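Long-range contact in alternansucrase (Leuconostoc mesenteroides, PDB 6HVG), which is a large multidomain enzyme of glycosyl hydrolase family 70 that binds a calcium ion and also carries choline-binding-type repeats: residues G526-Q538 / G571-D583. Sequence-based numbering, arbitrary orientation.
Sequences GLQWLQGGFLAYQ and GKGSEFLLANDID. With CA (calcium ion), chain C.
Leu-527 meets the loop 574-579 through CD1, which lies 3.5 Å from Phe-576 O and also touches Ser-574 CB. Ser-574 OG hydrogen-bonds OE2 of Glu-1177, whose OE1 takes the backbone N-H of Leu-527, one carboxylate thus tying both segments. One turn on, Leu-530 reaches the same loop: its CD1 packs 3.6 Å from Leu-578 CD2, the two side chains crossing at about a right angle. The CB of Leu-577 points away from 526-538, but its CD1 comes back to lie 3.9 Å from CD1 of both Leu-527 and Leu-530. Gln-531 makes the sole hydrogen bond between the segments. Extended beyond CG, its chain carries OE1 to 2.9 Å from Ala-579 N; the bond is almost straight (178°) and enters on a lone pair in the carbonyl plane. NE2 bonds Met-1099 O; with both polar atoms engaged, the rotation of the amide is fixed. Past the glycine pair Gly-532 and Gly-533, Phe-534 offers a ring face to Phe-576 CB, a CH-pi contact 3.4 Å from the centroid, while Leu-577 O lies at the ring edge, 3.4 Å from CZ. CG anti to the carbonyl carbon (chi1 -63°) directs the Phe-576 ring toward strand 534-537; the two rings lie obliquely, their planes 32° apart, and Phe-576 CZ reaches Ala-536 CB at 3.9 Å. Flanking Phe-576, Glu-575 binds the calcium ion through O and OE2; Asp-581 OD1, Asn-625, Asp-1159 and a water complete the site, which ties the loop that carries Phe-576 to the metal. Strands 534-537 and 580-582 belong to one antiparallel sheet but are not neighbours: strand 1248-1252 runs between them, and strand 1166-1175 borders 534-537 on its other side.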
loop_
_atom_site.group_PDB
_atom_site.type_symbol
_atom_site.label_atom_id
_atom_site.label_comp_id
_atom_site.label_asym_id
_atom_site.label_seq_id
_atom_site.Cartn_x
_atom_site.Cartn_y
_atom_site.Cartn_z
ATOM N N GLY A 526 0.483 -4.224 4.150
ATOM C CA GLY A 526 1.305 -4.773 3.081
ATOM C C GLY A 526 0.836 -4.243 1.741
ATOM O O GLY A 526 0.281 -3.123 1.662
ATOM N N LEU A 527 1.001 -5.056 0.695
ATOM C CA LEU A 527 0.617 -4.633 -0.650
ATOM C C LEU A 527 -0.875 -4.400 -0.797
ATOM O O LEU A 527 -1.333 -3.816 -1.787
ATOM C CB LEU A 527 1.059 -5.652 -1.666
ATOM C CG LEU A 527 2.571 -5.893 -1.783
ATOM C CD1 LEU A 527 2.783 -6.916 -2.891
ATOM C CD2 LEU A 527 3.355 -4.628 -2.075
ATOM N N GLN A 528 -1.638 -4.815 0.208
ATOM C CA GLN A 528 -3.050 -4.493 0.264
ATOM C C GLN A 528 -3.257 -2.993 0.318
ATOM O O GLN A 528 -4.312 -2.482 -0.065
ATOM C CB GLN A 528 -3.700 -5.156 1.460
ATOM C CG GLN A 528 -3.712 -6.673 1.382
ATOM C CD GLN A 528 -4.416 -7.315 2.540
ATOM O OE1 GLN A 528 -5.343 -8.071 2.369
ATOM N NE2 GLN A 528 -4.007 -6.978 3.721
ATOM N N TRP A 529 -2.233 -2.291 0.772
ATOM C CA TRP A 529 -2.222 -0.837 0.812
ATOM C C TRP A 529 -2.633 -0.188 -0.508
ATOM O O TRP A 529 -3.202 0.898 -0.499
ATOM C CB TRP A 529 -0.814 -0.360 1.198
ATOM C CG TRP A 529 -0.611 1.102 1.168
ATOM C CD1 TRP A 529 -0.001 1.832 0.181
ATOM C CD2 TRP A 529 -0.989 2.031 2.182
ATOM N NE1 TRP A 529 0.007 3.174 0.519
ATOM C CE2 TRP A 529 -0.592 3.322 1.742
ATOM C CE3 TRP A 529 -1.641 1.903 3.408
ATOM C CZ2 TRP A 529 -0.828 4.479 2.497
ATOM C CZ3 TRP A 529 -1.883 3.056 4.159
ATOM C CH2 TRP A 529 -1.478 4.328 3.699
ATOM N N LEU A 530 -2.348 -0.853 -1.632
ATOM C CA LEU A 530 -2.552 -0.245 -2.935
ATOM C C LEU A 530 -4.020 -0.160 -3.312
ATOM O O LEU A 530 -4.490 0.899 -3.717
ATOM C CB LEU A 530 -1.780 -1.004 -4.004
ATOM C CG LEU A 530 -0.272 -1.178 -3.825
ATOM C CD1 LEU A 530 0.291 -1.848 -5.066
ATOM C CD2 LEU A 530 0.423 0.152 -3.620
ATOM N N GLN A 531 -4.741 -1.275 -3.172
ATOM C CA GLN A 531 -6.138 -1.349 -3.600
ATOM C C GLN A 531 -7.175 -1.860 -2.592
ATOM O O GLN A 531 -8.364 -1.951 -2.921
ATOM C CB GLN A 531 -6.198 -2.182 -4.872
ATOM C CG GLN A 531 -5.782 -1.406 -6.100
ATOM C CD GLN A 531 -5.923 -2.224 -7.341
ATOM O OE1 GLN A 531 -5.463 -3.348 -7.392
ATOM N NE2 GLN A 531 -6.564 -1.666 -8.349
ATOM N N GLY A 532 -6.748 -2.191 -1.383
ATOM C CA GLY A 532 -7.682 -2.510 -0.333
ATOM C C GLY A 532 -7.915 -3.977 -0.019
ATOM O O GLY A 532 -8.641 -4.279 0.918
ATOM N N GLY A 533 -7.313 -4.889 -0.783
ATOM C CA GLY A 533 -7.376 -6.321 -0.441
ATOM C C GLY A 533 -7.562 -7.232 -1.639
ATOM O O GLY A 533 -7.987 -6.793 -2.692
ATOM N N PHE A 534 -7.260 -8.511 -1.470
ATOM C CA PHE A 534 -7.288 -9.456 -2.577
ATOM C C PHE A 534 -8.190 -10.653 -2.347
ATOM O O PHE A 534 -8.372 -11.095 -1.203
ATOM C CB PHE A 534 -5.897 -10.017 -2.823
ATOM C CG PHE A 534 -4.851 -8.980 -3.021
ATOM C CD1 PHE A 534 -4.800 -8.235 -4.185
ATOM C CD2 PHE A 534 -3.910 -8.764 -2.056
ATOM C CE1 PHE A 534 -3.838 -7.271 -4.367
ATOM C CE2 PHE A 534 -2.931 -7.814 -2.241
ATOM C CZ PHE A 534 -2.893 -7.075 -3.402
ATOM N N LEU A 535 -8.664 -11.206 -3.467
ATOM C CA LEU A 535 -9.412 -12.444 -3.519
ATOM C C LEU A 535 -8.647 -13.460 -4.354
ATOM O O LEU A 535 -8.244 -13.157 -5.460
ATOM C CB LEU A 535 -10.748 -12.218 -4.194
ATOM C CG LEU A 535 -11.714 -11.272 -3.489
ATOM C CD1 LEU A 535 -12.972 -11.089 -4.331
ATOM C CD2 LEU A 535 -12.050 -11.816 -2.124
ATOM N N ALA A 536 -8.428 -14.660 -3.817
ATOM C CA ALA A 536 -7.802 -15.721 -4.588
ATOM C C ALA A 536 -8.892 -16.618 -5.172
ATOM O O ALA A 536 -9.757 -17.089 -4.448
ATOM C CB ALA A 536 -6.867 -16.528 -3.722
ATOM N N TYR A 537 -8.844 -16.858 -6.478
ATOM C CA TYR A 537 -9.796 -17.730 -7.121
ATOM C C TYR A 537 -9.468 -19.189 -6.828
ATOM O O TYR A 537 -8.299 -19.562 -6.699
ATOM C CB TYR A 537 -9.822 -17.522 -8.635
ATOM C CG TYR A 537 -10.168 -16.126 -9.108
ATOM C CD1 TYR A 537 -10.874 -15.247 -8.330
ATOM C CD2 TYR A 537 -9.783 -15.694 -10.374
ATOM C CE1 TYR A 537 -11.153 -13.952 -8.771
ATOM C CE2 TYR A 537 -10.090 -14.421 -10.827
ATOM C CZ TYR A 537 -10.774 -13.559 -10.013
ATOM O OH TYR A 537 -11.056 -12.306 -10.444
ATOM N N GLN A 538 -10.515 -20.022 -6.760
ATOM C CA GLN A 538 -10.357 -21.441 -6.417
ATOM C C GLN A 538 -10.782 -22.373 -7.541
ATOM O O GLN A 538 -11.583 -22.007 -8.394
ATOM C CB GLN A 538 -11.142 -21.754 -5.155
ATOM C CG GLN A 538 -10.892 -20.788 -4.008
ATOM C CD GLN A 538 -9.469 -20.817 -3.490
ATOM O OE1 GLN A 538 -8.882 -21.869 -3.290
ATOM N NE2 GLN A 538 -8.901 -19.641 -3.287
ATOM N N GLY A 571 8.800 -16.200 3.392
ATOM C CA GLY A 571 9.501 -16.411 2.136
ATOM C C GLY A 571 8.623 -16.832 0.975
ATOM O O GLY A 571 9.085 -16.953 -0.147
ATOM N N LYS A 572 7.358 -17.104 1.231
ATOM C CA LYS A 572 6.418 -17.283 0.140
ATOM C C LYS A 572 6.217 -15.932 -0.492
ATOM O O LYS A 572 6.059 -14.926 0.210
ATOM C CB LYS A 572 5.069 -17.810 0.637
ATOM C CG LYS A 572 4.120 -18.196 -0.484
ATOM C CD LYS A 572 2.705 -18.445 0.033
ATOM C CE LYS A 572 1.845 -19.094 -1.031
ATOM N NZ LYS A 572 0.473 -19.227 -0.539
ATOM N N GLY A 573 6.193 -15.914 -1.814
ATOM C CA GLY A 573 6.091 -14.669 -2.546
ATOM C C GLY A 573 4.746 -14.001 -2.410
ATOM O O GLY A 573 3.721 -14.678 -2.277
ATOM N N SER A 574 4.746 -12.673 -2.453
ATOM C CA SER A 574 3.531 -11.898 -2.486
ATOM C C SER A 574 3.042 -11.898 -3.922
ATOM O O SER A 574 3.400 -11.023 -4.687
ATOM C CB SER A 574 3.822 -10.472 -2.022
ATOM O OG SER A 574 4.586 -10.492 -0.819
ATOM N N GLU A 575 2.233 -12.897 -4.270
ATOM C CA GLU A 575 1.759 -13.111 -5.621
ATOM C C GLU A 575 0.813 -12.025 -6.054
ATOM O O GLU A 575 0.744 -11.685 -7.243
ATOM C CB GLU A 575 1.050 -14.463 -5.705
ATOM C CG GLU A 575 0.597 -14.902 -7.107
ATOM C CD GLU A 575 1.716 -15.050 -8.119
ATOM O OE1 GLU A 575 2.497 -16.037 -8.015
ATOM O OE2 GLU A 575 1.788 -14.170 -9.019
ATOM N N PHE A 576 0.093 -11.457 -5.098
ATOM C CA PHE A 576 -0.919 -10.457 -5.428
ATOM C C PHE A 576 -0.388 -9.077 -5.213
ATOM O O PHE A 576 0.146 -8.788 -4.159
ATOM C CB PHE A 576 -2.163 -10.671 -4.579
ATOM C CG PHE A 576 -2.828 -11.981 -4.834
ATOM C CD1 PHE A 576 -3.744 -12.115 -5.843
ATOM C CD2 PHE A 576 -2.474 -13.080 -4.106
ATOM C CE1 PHE A 576 -4.336 -13.337 -6.106
ATOM C CE2 PHE A 576 -3.056 -14.295 -4.344
ATOM C CZ PHE A 576 -3.988 -14.429 -5.352
ATOM N N LEU A 577 -0.525 -8.248 -6.242
ATOM C CA LEU A 577 0.028 -6.921 -6.245
ATOM C C LEU A 577 -1.053 -5.957 -6.647
ATOM O O LEU A 577 -1.508 -5.156 -5.827
ATOM C CB LEU A 577 1.236 -6.868 -7.206
ATOM C CG LEU A 577 1.908 -5.514 -7.489
ATOM C CD1 LEU A 577 2.443 -4.874 -6.218
ATOM C CD2 LEU A 577 3.031 -5.756 -8.476
ATOM N N LEU A 578 -1.476 -6.016 -7.908
ATOM C CA LEU A 578 -2.474 -5.072 -8.430
ATOM C C LEU A 578 -3.383 -5.759 -9.398
ATOM O O LEU A 578 -2.983 -6.697 -10.097
ATOM C CB LEU A 578 -1.801 -3.886 -9.143
ATOM C CG LEU A 578 -1.109 -2.836 -8.258
ATOM C CD1 LEU A 578 -0.031 -2.069 -9.009
ATOM C CD2 LEU A 578 -2.112 -1.835 -7.715
ATOM N N ALA A 579 -4.608 -5.261 -9.456
ATOM C CA ALA A 579 -5.584 -5.607 -10.484
ATOM C C ALA A 579 -5.831 -7.099 -10.582
ATOM O O ALA A 579 -5.987 -7.772 -9.545
ATOM C CB ALA A 579 -5.201 -5.012 -11.837
ATOM N N ASN A 580 -5.935 -7.620 -11.806
ATOM C CA ASN A 580 -6.165 -9.030 -12.005
ATOM C C ASN A 580 -4.849 -9.729 -12.100
ATOM O O ASN A 580 -4.115 -9.507 -13.041
ATOM C CB ASN A 580 -6.928 -9.273 -13.290
ATOM C CG ASN A 580 -8.336 -8.745 -13.233
ATOM O OD1 ASN A 580 -9.238 -9.391 -12.676
ATOM N ND2 ASN A 580 -8.537 -7.592 -13.798
ATOM N N ASP A 581 -4.538 -10.579 -11.131
ATOM C CA ASP A 581 -3.235 -11.234 -11.087
ATOM C C ASP A 581 -3.249 -12.448 -12.029
ATOM O O ASP A 581 -4.038 -13.355 -11.869
ATOM C CB ASP A 581 -2.892 -11.627 -9.648
ATOM C CG ASP A 581 -1.552 -12.210 -9.513
ATOM O OD1 ASP A 581 -0.552 -11.461 -9.464
ATOM O OD2 ASP A 581 -1.491 -13.455 -9.395
ATOM N N ILE A 582 -2.371 -12.423 -13.017
ATOM C CA ILE A 582 -2.228 -13.481 -14.001
ATOM C C ILE A 582 -1.538 -14.721 -13.403
ATOM O O ILE A 582 -0.553 -14.609 -12.679
ATOM C CB ILE A 582 -1.444 -12.957 -15.225
ATOM C CG1 ILE A 582 -2.309 -11.927 -15.960
ATOM C CG2 ILE A 582 -1.030 -14.101 -16.149
ATOM C CD1 ILE A 582 -1.553 -11.093 -16.971
ATOM N N ASP A 583 -2.082 -15.898 -13.709
ATOM C CA ASP A 583 -1.522 -17.164 -13.244
ATOM C C ASP A 583 -0.343 -17.583 -14.126
ATOM O O ASP A 583 -0.493 -18.392 -15.056
ATOM C CB ASP A 583 -2.601 -18.236 -13.241
ATOM C CG ASP A 583 -2.099 -19.592 -12.780
ATOM O OD1 ASP A 583 -1.001 -19.672 -12.172
ATOM O OD2 ASP A 583 -2.824 -20.585 -13.047
HETATM CA CA CA C . 1.177 -12.221 -9.313
HETATM O O HOH W 1 1.130 -12.742 -11.624
#